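Local coordinates for phosphatidylglycerophosphatase and protein-tyrosine phosphatase 1 (Mus musculus, PDB 3RGO) that removes the terminal phosphate of phosphatidylglycerophosphate to give phosphatidylglycerol on the mitochondrial route to cardiolipin, and also acts as a dual-specificity protein phosphatase, at residues V9-L14 / T105-Y110; A109-V114 / E120-A125. All coordinates share one frame; numbering follows the deposited sequence.

Interaction 1 (V9-L14 / T105-Y110)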
ATOM      1  N   VAL A   9       0.040   6.742   5.445  1.00 36.19           N
ATOM      2  CA  VAL A   9      -0.262   6.094   4.174  1.00 34.04           C
ATOM      3  C   VAL A   9      -1.159   6.903   3.246  1.00 35.56           C
ATOM      4  O   VAL A   9      -2.142   7.501   3.673  1.00 39.44           O
ATOM      5  CB  VAL A   9      -0.880   4.705   4.403  1.00 34.34           C
ATOM      6  CG1 VAL A   9      -1.444   4.137   3.096  1.00 30.38           C
ATOM      7  CG2 VAL A   9       0.154   3.774   5.013  1.00 31.09           C
ATOM      8  N   LEU A  10      -0.794   6.920   1.967  1.00 35.20           N
ATOM      9  CA  LEU A  10      -1.687   7.391   0.921  1.00 33.37           C
ATOM     10  C   LEU A  10      -1.935   6.259  -0.069  1.00 36.29           C
ATOM     11  O   LEU A  10      -1.058   5.426  -0.312  1.00 35.56           O
ATOM     12  CB  LEU A  10      -1.101   8.609   0.201  1.00 35.90           C
ATOM     13  CG  LEU A  10      -0.721   9.784   1.109  1.00 39.37           C
ATOM     14  CD1 LEU A  10       0.764   9.739   1.446  1.00 40.21           C
ATOM     15  CD2 LEU A  10      -1.084  11.104   0.449  1.00 42.64           C
ATOM     16  N   LEU A  11      -3.142   6.232  -0.621  1.00 36.77           N
ATOM     17  CA  LEU A  11      -3.548   5.224  -1.593  1.00 36.56           C
ATOM     18  C   LEU A  11      -4.035   5.934  -2.855  1.00 38.75           C
ATOM     19  O   LEU A  11      -4.911   6.796  -2.785  1.00 41.82           O
ATOM     20  CB  LEU A  11      -4.671   4.360  -1.016  1.00 34.89           C
ATOM     21  CG  LEU A  11      -5.411   3.436  -1.987  1.00 34.49           C
ATOM     22  CD1 LEU A  11      -4.500   2.336  -2.516  1.00 32.63           C
ATOM     23  CD2 LEU A  11      -6.651   2.842  -1.334  1.00 37.55           C
ATOM     24  N   GLY A  12      -3.464   5.584  -4.004  1.00 36.42           N
ATOM     25  CA  GLY A  12      -3.845   6.228  -5.253  1.00 37.30           C
ATOM     26  C   GLY A  12      -3.472   5.476  -6.516  1.00 39.44           C
ATOM     27  O   GLY A  12      -2.864   4.407  -6.466  1.00 37.27           O
ATOM     28  N   ALA A  13      -3.840   6.043  -7.663  1.00 37.42           N
ATOM     29  CA  ALA A  13      -3.462   5.473  -8.948  1.00 37.02           C
ATOM     30  C   ALA A  13      -1.954   5.608  -9.145  1.00 39.14           C
ATOM     31  O   ALA A  13      -1.283   6.332  -8.397  1.00 40.60           O
ATOM     32  CB  ALA A  13      -4.221   6.161 -10.080  1.00 42.07           C
ATOM     33  N   LEU A  14      -1.416   4.904 -10.137  1.00 38.62           N
ATOM     34  CA  LEU A  14       0.018   4.967 -10.416  1.00 43.40           C
ATOM     35  C   LEU A  14       0.486   6.420 -10.474  1.00 41.14           C
ATOM     36  O   LEU A  14      -0.172   7.266 -11.078  1.00 38.85           O
ATOM     37  CB  LEU A  14       0.363   4.244 -11.723  1.00 47.14           C
ATOM     38  CG  LEU A  14      -0.095   4.899 -13.025  1.00 56.73           C
ATOM     39  CD1 LEU A  14       0.582   4.251 -14.230  1.00 61.13           C
ATOM     40  CD2 LEU A  14      -1.609   4.844 -13.159  1.00 60.20           C
ATOM     41  N   THR A 105      -5.923  -3.547  -1.090  1.00 33.99           N
ATOM     42  CA  THR A 105      -5.701  -4.718  -0.246  1.00 34.61           C
ATOM     43  C   THR A 105      -4.452  -4.552   0.624  1.00 35.52           C
ATOM     44  O   THR A 105      -4.446  -4.912   1.808  1.00 34.57           O
ATOM     45  CB  THR A 105      -5.597  -5.986  -1.108  1.00 35.54           C
ATOM     46  OG1 THR A 105      -6.831  -6.172  -1.811  1.00 31.11           O
ATOM     47  CG2 THR A 105      -5.318  -7.208  -0.242  1.00 38.62           C
ATOM     48  N   MET A 106      -3.400  -3.994   0.031  1.00 30.99           N
ATOM     49  CA  MET A 106      -2.157  -3.718   0.753  1.00 30.92           C
ATOM     50  C   MET A 106      -2.408  -2.752   1.901  1.00 32.78           C
ATOM     51  O   MET A 106      -1.942  -2.968   3.029  1.00 34.07           O
ATOM     52  CB  MET A 106      -1.102  -3.138  -0.201  1.00 30.77           C
ATOM     53  CG  MET A 106       0.248  -2.814   0.459  1.00 33.00           C
ATOM     54  SD  MET A 106       1.200  -4.296   0.937  1.00 38.88           S
ATOM     55  CE  MET A 106       1.284  -5.150  -0.632  1.00186.99           C
ATOM     56  N   VAL A 107      -3.141  -1.681   1.609  1.00 32.09           N
ATOM     57  CA  VAL A 107      -3.490  -0.700   2.633  1.00 32.80           C
ATOM     58  C   VAL A 107      -4.370  -1.337   3.708  1.00 33.34           C
ATOM     59  O   VAL A 107      -4.230  -1.024   4.890  1.00 35.81           O
ATOM     60  CB  VAL A 107      -4.173   0.563   2.036  1.00 34.59           C
ATOM     61  CG1 VAL A 107      -4.674   1.477   3.148  1.00 33.40           C
ATOM     62  CG2 VAL A 107      -3.207   1.323   1.114  1.00 30.91           C
ATOM     63  N   ALA A 108      -5.265  -2.234   3.297  1.00 30.88           N
ATOM     64  CA  ALA A 108      -6.097  -2.974   4.241  1.00 33.43           C
ATOM     65  C   ALA A 108      -5.248  -3.742   5.244  1.00 34.41           C
ATOM     66  O   ALA A 108      -5.542  -3.751   6.437  1.00 31.72           O
ATOM     67  CB  ALA A 108      -7.049  -3.935   3.496  1.00 31.65           C
ATOM     68  N   ALA A 109      -4.194  -4.390   4.762  1.00 34.93           N
ATOM     69  CA  ALA A 109      -3.340  -5.171   5.644  1.00 35.56           C
ATOM     70  C   ALA A 109      -2.655  -4.261   6.663  1.00 35.29           C
ATOM     71  O   ALA A 109      -2.596  -4.577   7.849  1.00 36.86           O
ATOM     72  CB  ALA A 109      -2.313  -5.956   4.836  1.00 36.51           C
ATOM     73  N   TYR A 110      -2.143  -3.132   6.183  1.00 33.94           N
ATOM     74  CA  TYR A 110      -1.562  -2.108   7.045  1.00 31.15           C
ATOM     75  C   TYR A 110      -2.516  -1.718   8.175  1.00 35.24           C
ATOM     76  O   TYR A 110      -2.139  -1.748   9.347  1.00 37.69           O
ATOM     77  CB  TYR A 110      -1.189  -0.878   6.206  1.00 35.77           C
ATOM     78  CG  TYR A 110      -0.974   0.395   6.991  1.00 35.81           C
ATOM     79  CD1 TYR A 110       0.225   0.637   7.647  1.00 37.73           C
ATOM     80  CD2 TYR A 110      -1.971   1.363   7.066  1.00 35.61           C
ATOM     81  CE1 TYR A 110       0.425   1.806   8.370  1.00 38.59           C
ATOM     82  CE2 TYR A 110      -1.784   2.529   7.775  1.00 35.43           C
ATOM     83  CZ  TYR A 110      -0.586   2.748   8.428  1.00 38.84           C
ATOM     84  OH  TYR A 110      -0.399   3.912   9.137  1.00 41.68           O
TER
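Val9 and Leu11, on the face of strand 9-12 that looks into the core, pack on Val107 and Tyr110 of helix 102-115 in the dual-specificity phosphatase fold, where this helix follows the catalytic loop and lies against the central mixed sheet. Strand and helix run nearly antiparallel, at 160°, with their axes 9.6 Å apart; alternate strand residues, Val9 and Leu11, meet Val107 and Tyr110, one turn apart on the helix. Val9 straddles two partners with its two methyls. CG2, anti to its own carbonyl carbon, sits over the middle of the Tyr110 ring: a CH-pi contact, 3.6 Å from CG2 to the ring centroid and only 12° off the ring normal. The ring therefore lies flat beneath the methyl, and the two side chains point past each other in opposite senses. With CG anti to the backbone N (chi1 162°), Tyr110 carries its ring toward the strand, and its OH is hydrogen-bonded to OD2 of Asp6, which holds the far end of the ring; OD1 of Asp6 accepts a hydrogen bond from the backbone N of Val9. One carboxylate thus ties together the strand residue and the ring it covers. The other methyl of Val9, CG1, meets CG2 of Val107 at 3.9 Å. That same Val107 methyl is shared with Leu11, which comes at it obliquely with both CB and CD1. Val94 of the adjacent strand 91-95 touches both Val9 and Val107. All four residues are buried, and no hydrogen bond crosses between the two segments. Leu11 lies near the predicted nucleophile, its side chain about 8 Å from that of Cys96; at this end of the contact its CD1 stands 4.0 Å from Val107 CG2.

Interaction 2 (A109-V114 / E120-A125)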
ATOM      1  N   ALA A 109      -4.194  -4.390   4.762  1.00 34.93           N
ATOM      2  CA  ALA A 109      -3.340  -5.171   5.644  1.00 35.56           C
ATOM      3  C   ALA A 109      -2.655  -4.261   6.663  1.00 35.29           C
ATOM      4  O   ALA A 109      -2.596  -4.577   7.849  1.00 36.86           O
ATOM      5  CB  ALA A 109      -2.313  -5.956   4.836  1.00 36.51           C
ATOM      6  N   TYR A 110      -2.143  -3.132   6.183  1.00 33.94           N
ATOM      7  CA  TYR A 110      -1.562  -2.108   7.045  1.00 31.15           C
ATOM      8  C   TYR A 110      -2.516  -1.718   8.175  1.00 35.24           C
ATOM      9  O   TYR A 110      -2.139  -1.748   9.347  1.00 37.69           O
ATOM     10  CB  TYR A 110      -1.189  -0.878   6.206  1.00 35.77           C
ATOM     11  CG  TYR A 110      -0.974   0.395   6.991  1.00 35.81           C
ATOM     12  CD1 TYR A 110       0.225   0.637   7.647  1.00 37.73           C
ATOM     13  CD2 TYR A 110      -1.971   1.363   7.066  1.00 35.61           C
ATOM     14  CE1 TYR A 110       0.425   1.806   8.370  1.00 38.59           C
ATOM     15  CE2 TYR A 110      -1.784   2.529   7.775  1.00 35.43           C
ATOM     16  CZ  TYR A 110      -0.586   2.748   8.428  1.00 38.84           C
ATOM     17  OH  TYR A 110      -0.399   3.912   9.137  1.00 41.68           O
ATOM     18  N   LEU A 111      -3.750  -1.359   7.822  1.00 34.50           N
ATOM     19  CA  LEU A 111      -4.740  -0.951   8.817  1.00 36.35           C
ATOM     20  C   LEU A 111      -5.091  -2.074   9.792  1.00 39.76           C
ATOM     21  O   LEU A 111      -5.272  -1.839  10.994  1.00 39.81           O
ATOM     22  CB  LEU A 111      -6.002  -0.430   8.129  1.00 33.99           C
ATOM     23  CG  LEU A 111      -5.827   0.868   7.333  1.00 31.94           C
ATOM     24  CD1 LEU A 111      -7.094   1.186   6.554  1.00 30.65           C
ATOM     25  CD2 LEU A 111      -5.443   2.030   8.249  1.00 33.52           C
ATOM     26  N   ILE A 112      -5.200  -3.292   9.275  1.00 34.73           N
ATOM     27  CA  ILE A 112      -5.464  -4.439  10.132  1.00 36.11           C
ATOM     28  C   ILE A 112      -4.415  -4.541  11.228  1.00 39.19           C
ATOM     29  O   ILE A 112      -4.743  -4.683  12.406  1.00 38.83           O
ATOM     30  CB  ILE A 112      -5.510  -5.752   9.326  1.00 35.64           C
ATOM     31  CG1 ILE A 112      -6.774  -5.789   8.457  1.00 40.80           C
ATOM     32  CG2 ILE A 112      -5.463  -6.957  10.259  1.00 36.24           C
ATOM     33  CD1 ILE A 112      -6.817  -6.940   7.466  1.00 40.60           C
ATOM     34  N   GLN A 113      -3.151  -4.456  10.835  1.00 33.25           N
ATOM     35  CA  GLN A 113      -2.061  -4.599  11.784  1.00 38.56           C
ATOM     36  C   GLN A 113      -2.000  -3.413  12.737  1.00 39.66           C
ATOM     37  O   GLN A 113      -1.892  -3.591  13.947  1.00 42.21           O
ATOM     38  CB  GLN A 113      -0.724  -4.766  11.061  1.00 40.05           C
ATOM     39  CG  GLN A 113       0.472  -4.671  12.005  1.00 46.40           C
ATOM     40  CD  GLN A 113       1.695  -5.374  11.471  1.00 49.10           C
ATOM     41  OE1 GLN A 113       1.602  -6.202  10.568  1.00 53.07           O
ATOM     42  NE2 GLN A 113       2.856  -5.048  12.029  1.00 51.46           N
ATOM     43  N   VAL A 114      -2.076  -2.205  12.186  1.00 36.24           N
ATOM     44  CA  VAL A 114      -1.989  -0.990  12.987  1.00 39.82           C
ATOM     45  C   VAL A 114      -3.106  -0.887  14.029  1.00 42.64           C
ATOM     46  O   VAL A 114      -2.866  -0.475  15.167  1.00 42.11           O
ATOM     47  CB  VAL A 114      -1.998   0.272  12.094  1.00 43.66           C
ATOM     48  CG1 VAL A 114      -2.158   1.533  12.938  1.00 47.12           C
ATOM     49  CG2 VAL A 114      -0.724   0.336  11.265  1.00 41.88           C
ATOM     50  N   GLU A 120     -12.911  -6.492   7.303  1.00 45.24           N
ATOM     51  CA  GLU A 120     -14.036  -5.676   6.857  1.00 43.57           C
ATOM     52  C   GLU A 120     -14.037  -4.262   7.450  1.00 43.50           C
ATOM     53  O   GLU A 120     -14.457  -3.313   6.795  1.00 43.48           O
ATOM     54  CB  GLU A 120     -15.369  -6.391   7.125  1.00 47.85           C
ATOM     55  CG  GLU A 120     -15.609  -6.736   8.577  1.00 51.86           C
ATOM     56  CD  GLU A 120     -15.182  -8.152   8.947  1.00 48.14           C
ATOM     57  OE1 GLU A 120     -14.240  -8.695   8.334  1.00 46.71           O
ATOM     58  OE2 GLU A 120     -15.794  -8.720   9.872  1.00 47.65           O
ATOM     59  N   GLU A 121     -13.570  -4.120   8.689  1.00 45.29           N
ATOM     60  CA  GLU A 121     -13.435  -2.794   9.291  1.00 42.03           C
ATOM     61  C   GLU A 121     -12.442  -1.934   8.509  1.00 38.62           C
ATOM     62  O   GLU A 121     -12.705  -0.769   8.214  1.00 38.76           O
ATOM     63  CB  GLU A 121     -13.000  -2.897  10.756  1.00 43.49           C
ATOM     64  CG  GLU A 121     -14.157  -2.946  11.732  1.00 48.85           C
ATOM     65  CD  GLU A 121     -13.719  -3.262  13.144  1.00 49.11           C
ATOM     66  OE1 GLU A 121     -12.782  -4.073  13.319  1.00 44.18           O
ATOM     67  OE2 GLU A 121     -14.320  -2.704  14.082  1.00 52.67           O
ATOM     68  N   ALA A 122     -11.294  -2.518   8.191  1.00 35.43           N
ATOM     69  CA  ALA A 122     -10.259  -1.836   7.426  1.00 33.42           C
ATOM     70  C   ALA A 122     -10.762  -1.443   6.037  1.00 38.53           C
ATOM     71  O   ALA A 122     -10.579  -0.311   5.592  1.00 34.06           O
ATOM     72  CB  ALA A 122      -9.044  -2.726   7.296  1.00 30.59           C
ATOM     73  N   ILE A 123     -11.394  -2.393   5.358  1.00 40.28           N
ATOM     74  CA  ILE A 123     -11.882  -2.160   4.002  1.00 39.92           C
ATOM     75  C   ILE A 123     -12.935  -1.057   3.982  1.00 40.59           C
ATOM     76  O   ILE A 123     -12.879  -0.142   3.160  1.00 42.18           O
ATOM     77  CB  ILE A 123     -12.430  -3.461   3.380  1.00 41.72           C
ATOM     78  CG1 ILE A 123     -11.286  -4.460   3.171  1.00 37.74           C
ATOM     79  CG2 ILE A 123     -13.129  -3.176   2.057  1.00 44.25           C
ATOM     80  CD1 ILE A 123     -11.744  -5.865   2.827  1.00 41.23           C
ATOM     81  N   GLU A 124     -13.886  -1.137   4.906  1.00 44.35           N
ATOM     82  CA  GLU A 124     -14.934  -0.128   5.008  1.00 44.13           C
ATOM     83  C   GLU A 124     -14.357   1.256   5.312  1.00 41.36           C
ATOM     84  O   GLU A 124     -14.872   2.268   4.834  1.00 43.08           O
ATOM     85  CB  GLU A 124     -15.977  -0.545   6.049  1.00 46.82           C
ATOM     86  CG  GLU A 124     -16.829  -1.732   5.584  1.00 54.57           C
ATOM     87  CD  GLU A 124     -17.604  -2.392   6.709  1.00 63.55           C
ATOM     88  OE1 GLU A 124     -18.821  -2.135   6.829  1.00 65.13           O
ATOM     89  OE2 GLU A 124     -16.998  -3.175   7.472  1.00 69.06           O
ATOM     90  N   ALA A 125     -13.278   1.297   6.089  1.00 38.67           N
ATOM     91  CA  ALA A 125     -12.602   2.561   6.384  1.00 35.39           C
ATOM     92  C   ALA A 125     -11.986   3.158   5.130  1.00 40.25           C
ATOM     93  O   ALA A 125     -12.058   4.369   4.893  1.00 42.09           O
ATOM     94  CB  ALA A 125     -11.534   2.355   7.449  1.00 38.71           C
TER
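Leu111 and Ile112 of helix 102-115 receive the methyl of Ala122 from helix 119-129, a small helix-to-helix contact within the helical part of the dual-specificity phosphatase fold. The two helices are consecutive in the chain and joined by a short turn. Within 109-114 the backbone bonds Gln113 N to Ala109 O and Val114 N to Tyr110 O keep the helix regular. Leu111 comes first at the interface and lies closest to the second helix, its CA 5.8 Å from that of Ala122, a close spacing consistent with the small alanine side chain. Its CB meets Ala122 CB at 3.9 Å, while one of its methyls, CD1, comes 3.9 Å from Ala122 O. Beyond this segment pair, Leu111 also touches Ile5. At Ile112 the approach is different: its CB does not point straight at the partner, but CG1 lies anti to the carbonyl carbon (chi1 -71°) and the longer branch turns toward the second helix. His147 of helix 137-154 touches the same isoleucine. The contact is wholly apolar between side chains, with no hydrogen bond across it. Ala122 CB rests against both residues of the first helix, 3.9 Å from Leu111 CB and 4.0 Å from Ile112 CG1.

Overall arrangement
Both contacts use helix 102-115, with Ala109 and Tyr110 common to their ranges, and their centres lie 10 Å apart. Interaction 1 is core packing about 3 Å from the centre of the chain, joining helix to central sheet through an aromatic face whose hydroxyl is held by Asp6. Interaction 2, about 12 Å out, is buried too but nearer the periphery: aliphatic groups gather round one alanine, exposed glutamates share its segment 120-125, and less surface is buried, 136 against 206 Å². The two meet where Ala108 O comes 3.7 Å from Ala122 CB; sheet and helix 119-129 pack on different sides of helix 102-115.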